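Local coordinates for protein beta-2-microglobulin (Ctenopharyngodon idella, PDB 5H5Z) that pairs with the MHC class I heavy chain as its small immunoglobulin-domain subunit and probably supports the display of peptides by that complex, at residues S29-P34 and F63-S68; K7-S12 and I25-N30; E39-G44 and S80-H85; S76-C81 and T91-S96. The protein carries 1 engineered substitution. All coordinates share one frame; numbering follows the deposited sequence.

Interaction 1 (S29-P34 and F63-S68); sequences SNFHPP and FHLTKS
Pro-34 rides on the ring of Phe-63: its CB stands 3.6 Å from the centroid of that ring, only 12° off the normal, so the pyrrolidine bump fits over the centre of the aromatic face. At the rim of the same ring the ND1 of His-32 approaches CE2 of Phe-63 at 3.8 Å, close to the ring plane. Phe-63 in turn supplies a bump of its own, since its CB sits over one face of the Phe-31 ring, 3.8 Å from the centroid, in a CH-pi contact. The Phe-31 side chain reaches this place because its CG stands between the backbone N and the carbonyl carbon (chi1 70°), and its CZ then meets CD1 of Leu-65 at 3.8 Å, edge-on. In the immunoglobulin sandwich this is where strand 22-31 leaves strand 63-71, through a G1 beta bulge in which Asn-30 and Phe-31 both face Phe-63. Phe-63 N donates to Phe-31 O at 2.9 Å; the return bond from Phe-31 N to Phe-63 O is weak. Cutting Phe-63 back to an alanine is likely to take the aromatic seat from under Pro-34 and open a gap beside His-32. Beyond the bulge, Thr-91 of the MHC class I chain packs on His-32 and Pro-34.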
# COMPACT_ATOMS: atom_id res chain seq x y z
N SER B 29 5.53 -3.90 -5.57
CA SER B 29 5.94 -3.21 -4.34
C SER B 29 7.45 -3.14 -4.19
O SER B 29 8.19 -3.73 -4.98
CB SER B 29 5.34 -3.92 -3.13
OG SER B 29 5.83 -5.25 -3.03
N ASN B 30 7.90 -2.41 -3.17
CA ASN B 30 9.32 -2.35 -2.81
C ASN B 30 10.23 -1.79 -3.91
O ASN B 30 11.38 -2.22 -4.04
CB ASN B 30 9.82 -3.74 -2.36
CG ASN B 30 9.15 -4.24 -1.10
OD1 ASN B 30 8.52 -3.48 -0.36
ND2 ASN B 30 9.28 -5.54 -0.84
N PHE B 31 9.72 -0.84 -4.69
CA PHE B 31 10.50 -0.34 -5.83
C PHE B 31 10.83 1.15 -5.79
O PHE B 31 10.08 1.95 -5.25
CB PHE B 31 9.86 -0.74 -7.17
CG PHE B 31 8.57 -0.02 -7.48
CD1 PHE B 31 8.57 1.19 -8.17
CD2 PHE B 31 7.35 -0.57 -7.11
CE1 PHE B 31 7.39 1.85 -8.47
CE2 PHE B 31 6.16 0.08 -7.40
CZ PHE B 31 6.17 1.29 -8.08
N HIS B 32 11.99 1.49 -6.36
CA HIS B 32 12.46 2.87 -6.50
C HIS B 32 13.45 2.89 -7.67
O HIS B 32 14.26 1.97 -7.78
CB HIS B 32 13.16 3.34 -5.22
CG HIS B 32 13.86 4.66 -5.36
ND1 HIS B 32 13.20 5.86 -5.22
CD2 HIS B 32 15.15 4.97 -5.64
CE1 HIS B 32 14.06 6.85 -5.40
NE2 HIS B 32 15.25 6.34 -5.66
N PRO B 33 13.40 3.92 -8.54
CA PRO B 33 12.51 5.10 -8.54
C PRO B 33 11.07 4.78 -8.98
O PRO B 33 10.79 3.65 -9.39
CB PRO B 33 13.20 6.06 -9.51
CG PRO B 33 13.93 5.17 -10.46
CD PRO B 33 14.37 3.99 -9.65
N PRO B 34 10.15 5.77 -8.89
CA PRO B 34 8.71 5.51 -9.06
C PRO B 34 8.21 5.21 -10.47
O PRO B 34 7.19 4.53 -10.61
CB PRO B 34 8.06 6.80 -8.53
CG PRO B 34 9.10 7.85 -8.70
CD PRO B 34 10.42 7.16 -8.49
N PHE B 63 8.09 2.42 -3.18
CA PHE B 63 6.78 2.62 -3.78
C PHE B 63 6.01 1.31 -3.96
O PHE B 63 6.61 0.24 -4.06
CB PHE B 63 6.93 3.32 -5.14
CG PHE B 63 7.50 4.70 -5.05
CD1 PHE B 63 6.68 5.78 -4.76
CD2 PHE B 63 8.86 4.92 -5.28
CE1 PHE B 63 7.21 7.06 -4.68
CE2 PHE B 63 9.39 6.20 -5.20
CZ PHE B 63 8.56 7.28 -4.90
N HIS B 64 4.69 1.40 -4.00
CA HIS B 64 3.85 0.25 -4.31
C HIS B 64 2.67 0.67 -5.17
O HIS B 64 2.15 1.79 -5.04
CB HIS B 64 3.39 -0.48 -3.04
CG HIS B 64 2.50 0.34 -2.15
ND1 HIS B 64 1.14 0.18 -2.11
CD2 HIS B 64 2.79 1.32 -1.26
CE1 HIS B 64 0.62 1.03 -1.23
NE2 HIS B 64 1.61 1.73 -0.71
N LEU B 65 2.28 -0.21 -6.09
CA LEU B 65 1.12 -0.00 -6.94
C LEU B 65 0.35 -1.30 -7.09
O LEU B 65 0.92 -2.38 -7.03
CB LEU B 65 1.54 0.48 -8.33
CG LEU B 65 2.16 1.86 -8.48
CD1 LEU B 65 2.83 1.98 -9.83
CD2 LEU B 65 1.11 2.97 -8.31
N THR B 66 -0.96 -1.17 -7.28
CA THR B 66 -1.80 -2.32 -7.56
C THR B 66 -2.50 -2.11 -8.90
O THR B 66 -3.15 -1.09 -9.11
CB THR B 66 -2.82 -2.56 -6.44
OG1 THR B 66 -2.14 -2.71 -5.19
CG2 THR B 66 -3.64 -3.82 -6.71
N LYS B 67 -2.34 -3.07 -9.81
CA LYS B 67 -3.13 -3.10 -11.03
C LYS B 67 -4.10 -4.27 -10.95
O LYS B 67 -3.73 -5.35 -10.51
CB LYS B 67 -2.25 -3.23 -12.26
CG LYS B 67 -2.98 -2.89 -13.55
CD LYS B 67 -2.09 -2.07 -14.44
CE LYS B 67 -2.88 -1.27 -15.46
NZ LYS B 67 -1.95 -0.47 -16.31
N SER B 68 -5.34 -4.03 -11.36
CA SER B 68 -6.38 -5.06 -11.29
C SER B 68 -7.37 -4.90 -12.43
O SER B 68 -7.50 -3.82 -13.01
CB SER B 68 -7.10 -5.01 -9.93
OG SER B 68 -7.75 -3.76 -9.73

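Interaction 2 (K7-S12 and I25-N30); sequences KIQVYS and ICYVSN
An antiparallel beta hairpin of the immunoglobulin fold pairs strand 7-12, an outermost strand of its sheet, with strand 22-31, and within it Lys-7, Gln-9 and Tyr-11 face Ser-29, Tyr-27 and Ile-25 as hydrogen-bonded pairs. Six backbone bonds tie them, the shortest from Ile-25 N to Tyr-11 O at 2.7 Å. The axes of residues 7-12 and 25-29 run at 163°, close to strictly antiparallel. On the sandwich interior Ile-8 CG2 lies 3.8 Å from Cys-26 SG, packed beside the sulfur of the disulfide to Cys-81. The other face carries Tyr-11, whose ring is folded back over Ile-25 by a chi1 of 51°: Ile-25 CB lies over the ring face, 4.1 Å from its centroid, and Ile-25 CG2 comes to 3.5 Å from Tyr-11 CZ. Tyr-11 runs alongside Tyr-27, with its OH 3.5 Å from Tyr-27 CB, and the same hydroxyl bonds to Pro-228 O of the MHC class I chain. Replacing Tyr-11 by an alanine would probably uncover Ile-25 and leave that carbonyl without its partner. At the far end Lys-7 NZ forms a salt bridge with Glu-225 of the MHC class I chain. The same NZ donates to a water at 3.1 Å, and that water lies 2.7 Å from Ser-29 OG.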
# COMPACT_ATOMS: atom_id res chain seq x y z
N LYS B 7 9.13 -6.06 -6.25
CA LYS B 7 8.52 -7.35 -5.94
C LYS B 7 7.21 -7.36 -6.72
O LYS B 7 6.48 -6.37 -6.74
CB LYS B 7 8.26 -7.50 -4.44
CG LYS B 7 7.81 -8.90 -4.03
CD LYS B 7 7.19 -8.92 -2.65
CE LYS B 7 8.22 -8.98 -1.54
NZ LYS B 7 7.60 -8.64 -0.23
N ILE B 8 6.93 -8.48 -7.38
CA ILE B 8 5.76 -8.62 -8.25
C ILE B 8 4.97 -9.85 -7.85
O ILE B 8 5.48 -10.97 -7.91
CB ILE B 8 6.16 -8.75 -9.73
CG1 ILE B 8 7.09 -7.60 -10.15
CG2 ILE B 8 4.92 -8.79 -10.61
CD1 ILE B 8 7.81 -7.83 -11.46
N GLN B 9 3.73 -9.63 -7.44
CA GLN B 9 2.88 -10.71 -6.97
C GLN B 9 1.56 -10.67 -7.72
O GLN B 9 0.87 -9.64 -7.75
CB GLN B 9 2.67 -10.64 -5.46
CG GLN B 9 3.96 -10.86 -4.67
CD GLN B 9 3.79 -10.64 -3.18
OE1 GLN B 9 3.69 -11.60 -2.41
NE2 GLN B 9 3.75 -9.39 -2.77
N VAL B 10 1.22 -11.81 -8.32
CA VAL B 10 0.05 -11.94 -9.18
C VAL B 10 -0.89 -12.98 -8.59
O VAL B 10 -0.48 -14.12 -8.33
CB VAL B 10 0.44 -12.33 -10.63
CG1 VAL B 10 -0.75 -12.21 -11.58
CG2 VAL B 10 1.58 -11.46 -11.12
N TYR B 11 -2.13 -12.57 -8.35
CA TYR B 11 -3.12 -13.40 -7.67
C TYR B 11 -4.53 -12.95 -8.01
O TYR B 11 -4.72 -11.91 -8.65
CB TYR B 11 -2.89 -13.35 -6.14
CG TYR B 11 -2.78 -11.96 -5.56
CD1 TYR B 11 -1.59 -11.24 -5.62
CD2 TYR B 11 -3.88 -11.36 -4.92
CE1 TYR B 11 -1.48 -9.97 -5.08
CE2 TYR B 11 -3.79 -10.08 -4.38
CZ TYR B 11 -2.58 -9.39 -4.46
OH TYR B 11 -2.46 -8.13 -3.93
N SER B 12 -5.51 -13.73 -7.60
CA SER B 12 -6.90 -13.38 -7.79
C SER B 12 -7.56 -13.05 -6.45
O SER B 12 -7.13 -13.54 -5.41
CB SER B 12 -7.64 -14.51 -8.50
OG SER B 12 -7.34 -15.74 -7.87
N ILE B 25 -5.27 -9.56 -9.92
CA ILE B 25 -4.54 -8.52 -9.20
C ILE B 25 -3.04 -8.69 -9.35
O ILE B 25 -2.50 -9.80 -9.18
CB ILE B 25 -4.91 -8.51 -7.70
CG1 ILE B 25 -6.42 -8.32 -7.52
CG2 ILE B 25 -4.10 -7.46 -6.95
CD1 ILE B 25 -6.94 -8.66 -6.13
N CYS B 26 -2.36 -7.60 -9.68
CA CYS B 26 -0.90 -7.58 -9.69
C CYS B 26 -0.42 -6.51 -8.72
O CYS B 26 -0.61 -5.32 -8.96
CB CYS B 26 -0.38 -7.35 -11.11
SG CYS B 26 1.41 -7.36 -11.28
N TYR B 27 0.18 -6.96 -7.62
CA TYR B 27 0.72 -6.07 -6.59
C TYR B 27 2.22 -5.90 -6.81
O TYR B 27 2.99 -6.86 -6.73
CB TYR B 27 0.45 -6.64 -5.20
CG TYR B 27 0.90 -5.76 -4.05
CD1 TYR B 27 0.54 -4.41 -3.98
CD2 TYR B 27 1.65 -6.29 -3.00
CE1 TYR B 27 0.94 -3.62 -2.92
CE2 TYR B 27 2.05 -5.51 -1.93
CZ TYR B 27 1.70 -4.18 -1.89
OH TYR B 27 2.10 -3.41 -0.83
N VAL B 28 2.61 -4.66 -7.09
CA VAL B 28 3.99 -4.33 -7.41
C VAL B 28 4.53 -3.42 -6.31
O VAL B 28 4.03 -2.32 -6.12
CB VAL B 28 4.09 -3.67 -8.80
CG1 VAL B 28 5.53 -3.34 -9.16
CG2 VAL B 28 3.47 -4.57 -9.87
N SER B 29 5.53 -3.90 -5.57
CA SER B 29 5.94 -3.21 -4.34
C SER B 29 7.45 -3.14 -4.19
O SER B 29 8.19 -3.73 -4.98
CB SER B 29 5.34 -3.92 -3.13
OG SER B 29 5.83 -5.25 -3.03
N ASN B 30 7.90 -2.41 -3.17
CA ASN B 30 9.32 -2.35 -2.81
C ASN B 30 10.23 -1.79 -3.91
O ASN B 30 11.38 -2.22 -4.04
CB ASN B 30 9.82 -3.74 -2.36
CG ASN B 30 9.15 -4.24 -1.10
OD1 ASN B 30 8.52 -3.48 -0.36
ND2 ASN B 30 9.28 -5.54 -0.84
O HOH W 1 5.76 -6.14 -0.52

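Interaction 3 (E39-G44 and S80-H85); sequences ELLKNG and SCRVKH
Leu-41 is pressed against Ser-80 and Arg-82 on one face of the sheet. Its CB and CD1 each come to 3.5 Å from Ser-80 OG, while CD1 lies over one face of the Arg-82 guanidinium, offset toward the rim. Leu-41 and Arg-82 cross at about a right angle; the bend of Arg-82 at chi3 (62°) turns its planar group back across the leucine, and Leu-41 CD2 is 3.8 Å from Arg-82 NH2. Four backbone bonds hold the strands, with Leu-41 N to Ser-80 O at 2.8 Å and Arg-82 N to Glu-39 O at 2.9 Å. This is the centre of the second sheet of the immunoglobulin sandwich, where strands 36-42 and 79-85 run antiparallel, at 143° between the axes of residues 39-42 and 80-85. On the face turned to the other sheet Leu-40 CD2 reaches Cys-81 CB at 4.0 Å, next to the disulfide with Cys-26. The packing slackens where the chain turns after strand 36-42: Lys-42, Asn-43 and Gly-44 are solvent-exposed, and a water bridges there, accepting from Gly-44 N at 2.8 Å and from Ser-80 OG at 3.0 Å. Glu-39, partly exposed, turns its carboxylate away from strand 79-85, and its OE1 makes a long, weak ion pair with Lys-67.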
# COMPACT_ATOMS: atom_id res chain seq x y z
N GLU B 39 1.27 -3.87 -16.82
CA GLU B 39 0.19 -4.28 -17.72
C GLU B 39 -0.28 -5.68 -17.38
O GLU B 39 0.54 -6.56 -17.11
CB GLU B 39 0.65 -4.22 -19.18
CG GLU B 39 0.96 -2.82 -19.72
CD GLU B 39 -0.25 -1.89 -19.78
OE1 GLU B 39 -1.39 -2.34 -19.55
OE2 GLU B 39 -0.05 -0.70 -20.07
N LEU B 40 -1.59 -5.89 -17.37
CA LEU B 40 -2.14 -7.23 -17.20
C LEU B 40 -2.39 -7.83 -18.58
O LEU B 40 -2.87 -7.13 -19.48
CB LEU B 40 -3.42 -7.21 -16.36
CG LEU B 40 -3.30 -6.68 -14.93
CD1 LEU B 40 -4.67 -6.55 -14.28
CD2 LEU B 40 -2.40 -7.58 -14.08
N LEU B 41 -2.07 -9.11 -18.75
CA LEU B 41 -2.17 -9.76 -20.05
C LEU B 41 -3.05 -11.01 -20.04
O LEU B 41 -3.02 -11.80 -19.09
CB LEU B 41 -0.78 -10.14 -20.57
CG LEU B 41 0.39 -9.16 -20.42
CD1 LEU B 41 1.67 -9.81 -20.91
CD2 LEU B 41 0.14 -7.84 -21.15
N LYS B 42 -3.82 -11.17 -21.11
CA LYS B 42 -4.55 -12.40 -21.38
C LYS B 42 -3.97 -13.00 -22.65
O LYS B 42 -4.01 -12.38 -23.71
CB LYS B 42 -6.05 -12.13 -21.57
CG LYS B 42 -6.84 -13.38 -21.91
CD LYS B 42 -8.29 -13.08 -22.24
CE LYS B 42 -9.07 -14.37 -22.43
NZ LYS B 42 -10.48 -14.13 -22.87
N ASN B 43 -3.42 -14.21 -22.53
CA ASN B 43 -2.73 -14.88 -23.63
C ASN B 43 -1.71 -13.97 -24.35
O ASN B 43 -1.61 -13.97 -25.58
CB ASN B 43 -3.74 -15.48 -24.62
CG ASN B 43 -4.68 -16.47 -23.95
OD1 ASN B 43 -4.27 -17.27 -23.11
ND2 ASN B 43 -5.96 -16.41 -24.32
N GLY B 44 -0.98 -13.18 -23.56
CA GLY B 44 0.06 -12.30 -24.08
C GLY B 44 -0.42 -10.97 -24.63
O GLY B 44 0.39 -10.18 -25.11
N SER B 80 -1.16 -13.04 -17.02
CA SER B 80 0.15 -12.62 -16.53
C SER B 80 0.21 -11.12 -16.28
O SER B 80 -0.67 -10.36 -16.69
CB SER B 80 1.26 -13.07 -17.50
OG SER B 80 1.11 -12.49 -18.78
N CYS B 81 1.25 -10.71 -15.56
CA CYS B 81 1.49 -9.30 -15.29
C CYS B 81 2.89 -8.98 -15.78
O CYS B 81 3.86 -9.63 -15.37
CB CYS B 81 1.35 -9.01 -13.79
SG CYS B 81 1.69 -7.31 -13.29
N ARG B 82 2.98 -8.00 -16.67
CA ARG B 82 4.26 -7.55 -17.22
C ARG B 82 4.65 -6.21 -16.63
O ARG B 82 3.91 -5.22 -16.74
CB ARG B 82 4.22 -7.48 -18.75
CG ARG B 82 5.52 -6.96 -19.37
CD ARG B 82 5.59 -7.26 -20.86
NE ARG B 82 4.52 -6.60 -21.61
CZ ARG B 82 3.93 -7.11 -22.68
NH1 ARG B 82 4.28 -8.31 -23.15
NH2 ARG B 82 2.97 -6.43 -23.29
N VAL B 83 5.81 -6.19 -15.98
CA VAL B 83 6.30 -4.99 -15.30
C VAL B 83 7.61 -4.52 -15.93
O VAL B 83 8.55 -5.30 -16.10
CB VAL B 83 6.49 -5.25 -13.79
CG1 VAL B 83 6.97 -4.00 -13.08
CG2 VAL B 83 5.19 -5.75 -13.16
N LYS B 84 7.65 -3.23 -16.27
CA LYS B 84 8.85 -2.61 -16.83
C LYS B 84 9.34 -1.47 -15.94
O LYS B 84 8.71 -0.41 -15.85
CB LYS B 84 8.59 -2.12 -18.27
CG LYS B 84 8.20 -3.24 -19.23
CD LYS B 84 7.90 -2.72 -20.62
CE LYS B 84 7.39 -3.85 -21.51
NZ LYS B 84 7.23 -3.41 -22.92
N HIS B 85 10.46 -1.72 -15.27
CA HIS B 85 11.07 -0.76 -14.35
C HIS B 85 12.51 -0.52 -14.79
O HIS B 85 13.26 -1.47 -15.03
CB HIS B 85 11.04 -1.31 -12.92
CG HIS B 85 11.50 -0.34 -11.88
ND1 HIS B 85 12.58 -0.59 -11.06
CD2 HIS B 85 11.03 0.88 -11.51
CE1 HIS B 85 12.75 0.43 -10.23
NE2 HIS B 85 11.82 1.33 -10.49
O HOH W 2 -0.78 -13.75 -20.79

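Interaction 4 (S76-C81 and T91-S96); sequences SDEYSC and TIVWES
Backbone hydrogen bonds carry most of the join between Tyr-79, Cys-81 and their partners Trp-94 and Ile-92. Cys-81 and Ile-92 form a hydrogen-bonded pair, each N donating to the other's O at 2.9 Å, and Trp-94 N donates to Tyr-79 O at 2.8 Å although it stands 32° out of the carbonyl plane. Between these bonds lies the non-hydrogen-bonded pair Ser-80 and Val-93, whose CA atoms are 4.1 Å apart. Weaker CA-H...O contacts fill in, among them Ser-80 CA to Ile-92 O at 3.2 Å.

Together these residues make the beta hairpin of strands 79-85 and 88-93, at an outer margin of the immunoglobulin sandwich sheet; the axes of residues 79-81 and 91-93 lie at 146° to each other, and regular strand geometry stops at Val-93.

A water adds a second link between Tyr-79 and Trp-94, accepting from Tyr-79 N and donating to Trp-94 O, both at 3.0 Å.

Side-chain van der Waals contacts are sparser. Thr-91 directs its CG2 methyl at the Ser-80 side chain, 3.7 Å from OG, because that branch is anti to the backbone N while its OG1, at a chi1 of -62°, lies beside it. Val-93 CG1 sits 3.6 Å from Tyr-79 O. The one apolar pair is Tyr-79 with Trp-94, which meet through their CB atoms; each ring makes an edge-to-face stack with Phe-71, so both aromatics pack against the same third ring. One face of the Trp-94 ring carries Ser-96 CA from its own chain segment. Farther along, Glu-95 forms a salt bridge with Lys-188 of the MHC class I chain.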
# COMPACT_ATOMS: atom_id res chain seq x y z
N SER B 76 -8.19 -22.84 -21.09
CA SER B 76 -7.27 -22.60 -22.20
C SER B 76 -6.62 -21.21 -22.19
O SER B 76 -5.89 -20.86 -23.12
CB SER B 76 -7.97 -22.85 -23.54
OG SER B 76 -9.09 -21.99 -23.70
N ASP B 77 -6.88 -20.42 -21.14
CA ASP B 77 -6.40 -19.04 -21.08
C ASP B 77 -5.29 -18.83 -20.05
O ASP B 77 -5.37 -19.33 -18.92
CB ASP B 77 -7.55 -18.08 -20.80
CG ASP B 77 -8.58 -18.06 -21.92
OD1 ASP B 77 -8.18 -18.02 -23.10
OD2 ASP B 77 -9.80 -18.08 -21.61
N GLU B 78 -4.26 -18.09 -20.46
CA GLU B 78 -3.14 -17.73 -19.58
C GLU B 78 -3.19 -16.24 -19.23
O GLU B 78 -3.35 -15.39 -20.10
CB GLU B 78 -1.80 -18.05 -20.26
CG GLU B 78 -0.61 -17.33 -19.63
CD GLU B 78 0.59 -17.26 -20.55
OE1 GLU B 78 1.27 -18.29 -20.71
OE2 GLU B 78 0.86 -16.17 -21.10
N TYR B 79 -3.04 -15.95 -17.94
CA TYR B 79 -2.97 -14.57 -17.45
C TYR B 79 -1.61 -14.28 -16.84
O TYR B 79 -0.98 -15.15 -16.25
CB TYR B 79 -4.10 -14.29 -16.46
CG TYR B 79 -5.46 -14.39 -17.11
CD1 TYR B 79 -6.15 -15.60 -17.15
CD2 TYR B 79 -6.05 -13.28 -17.72
CE1 TYR B 79 -7.38 -15.71 -17.77
CE2 TYR B 79 -7.28 -13.37 -18.34
CZ TYR B 79 -7.94 -14.59 -18.36
OH TYR B 79 -9.16 -14.69 -18.97
N SER B 80 -1.16 -13.04 -17.02
CA SER B 80 0.15 -12.62 -16.53
C SER B 80 0.21 -11.12 -16.28
O SER B 80 -0.67 -10.36 -16.69
CB SER B 80 1.26 -13.07 -17.50
OG SER B 80 1.11 -12.49 -18.78
N CYS B 81 1.25 -10.71 -15.56
CA CYS B 81 1.49 -9.30 -15.29
C CYS B 81 2.89 -8.98 -15.78
O CYS B 81 3.86 -9.63 -15.37
CB CYS B 81 1.35 -9.01 -13.79
SG CYS B 81 1.69 -7.31 -13.29
N THR B 91 7.83 -10.64 -16.67
CA THR B 91 6.46 -11.13 -16.82
C THR B 91 6.23 -12.27 -15.84
O THR B 91 6.97 -13.26 -15.85
CB THR B 91 6.19 -11.60 -18.27
OG1 THR B 91 6.33 -10.49 -19.16
CG2 THR B 91 4.77 -12.17 -18.41
N ILE B 92 5.22 -12.12 -14.99
CA ILE B 92 4.88 -13.15 -14.01
C ILE B 92 3.51 -13.74 -14.36
O ILE B 92 2.52 -13.02 -14.43
CB ILE B 92 4.89 -12.58 -12.57
CG1 ILE B 92 6.21 -11.84 -12.28
CG2 ILE B 92 4.62 -13.66 -11.53
CD1 ILE B 92 7.45 -12.72 -12.25
N VAL B 93 3.48 -15.05 -14.60
CA VAL B 93 2.25 -15.77 -14.93
C VAL B 93 1.43 -16.02 -13.66
O VAL B 93 1.98 -16.43 -12.63
CB VAL B 93 2.56 -17.10 -15.65
CG1 VAL B 93 1.30 -17.94 -15.85
CG2 VAL B 93 3.23 -16.84 -16.99
N TRP B 94 0.13 -15.78 -13.75
CA TRP B 94 -0.79 -16.06 -12.65
C TRP B 94 -0.93 -17.56 -12.38
O TRP B 94 -1.24 -18.34 -13.28
CB TRP B 94 -2.16 -15.47 -12.95
CG TRP B 94 -3.20 -15.83 -11.95
CD1 TRP B 94 -3.23 -15.48 -10.63
CD2 TRP B 94 -4.37 -16.62 -12.19
NE1 TRP B 94 -4.35 -16.01 -10.03
CE2 TRP B 94 -5.07 -16.71 -10.96
CE3 TRP B 94 -4.90 -17.26 -13.31
CZ2 TRP B 94 -6.27 -17.41 -10.83
CZ3 TRP B 94 -6.09 -17.96 -13.18
CH2 TRP B 94 -6.77 -18.03 -11.95
N GLU B 95 -0.70 -17.94 -11.12
CA GLU B 95 -0.85 -19.31 -10.64
C GLU B 95 -2.15 -19.39 -9.85
O GLU B 95 -2.31 -18.67 -8.86
CB GLU B 95 0.34 -19.66 -9.74
CG GLU B 95 0.15 -20.87 -8.84
CD GLU B 95 0.04 -22.16 -9.63
OE1 GLU B 95 1.08 -22.65 -10.12
OE2 GLU B 95 -1.09 -22.68 -9.75
N SER B 96 -3.06 -20.27 -10.27
CA SER B 96 -4.39 -20.37 -9.64
C SER B 96 -4.40 -21.05 -8.27
O SER B 96 -5.35 -20.88 -7.50
CB SER B 96 -5.38 -21.06 -10.58
OG SER B 96 -5.09 -22.43 -10.70
O HOH W 3 -2.62 -18.11 -15.92

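The four contacts divide between the two sheets of one immunoglobulin sandwich. Interactions 1 and 2 share strand 22-31, with Ser-29 and Asn-30 in both, and their centres lie 9 Å apart; interactions 3 and 4 share strand 79-85, with Ser-80 and Cys-81 in both, also 9 Å apart. Interactions 1 and 4 are the most distant, 19 Å between centres, on opposite sides of the chain's centre. Along the chain, the segments of interactions 1 and 3 alternate, while interaction 2 closes before interaction 3 opens. The Cys-26 to Cys-81 disulfide joins the sheets between interactions 2 and 3, 11 Å apart, while interactions 1, 2 and 4 carry residues that touch the MHC class I chain, consistent with a light-subunit role.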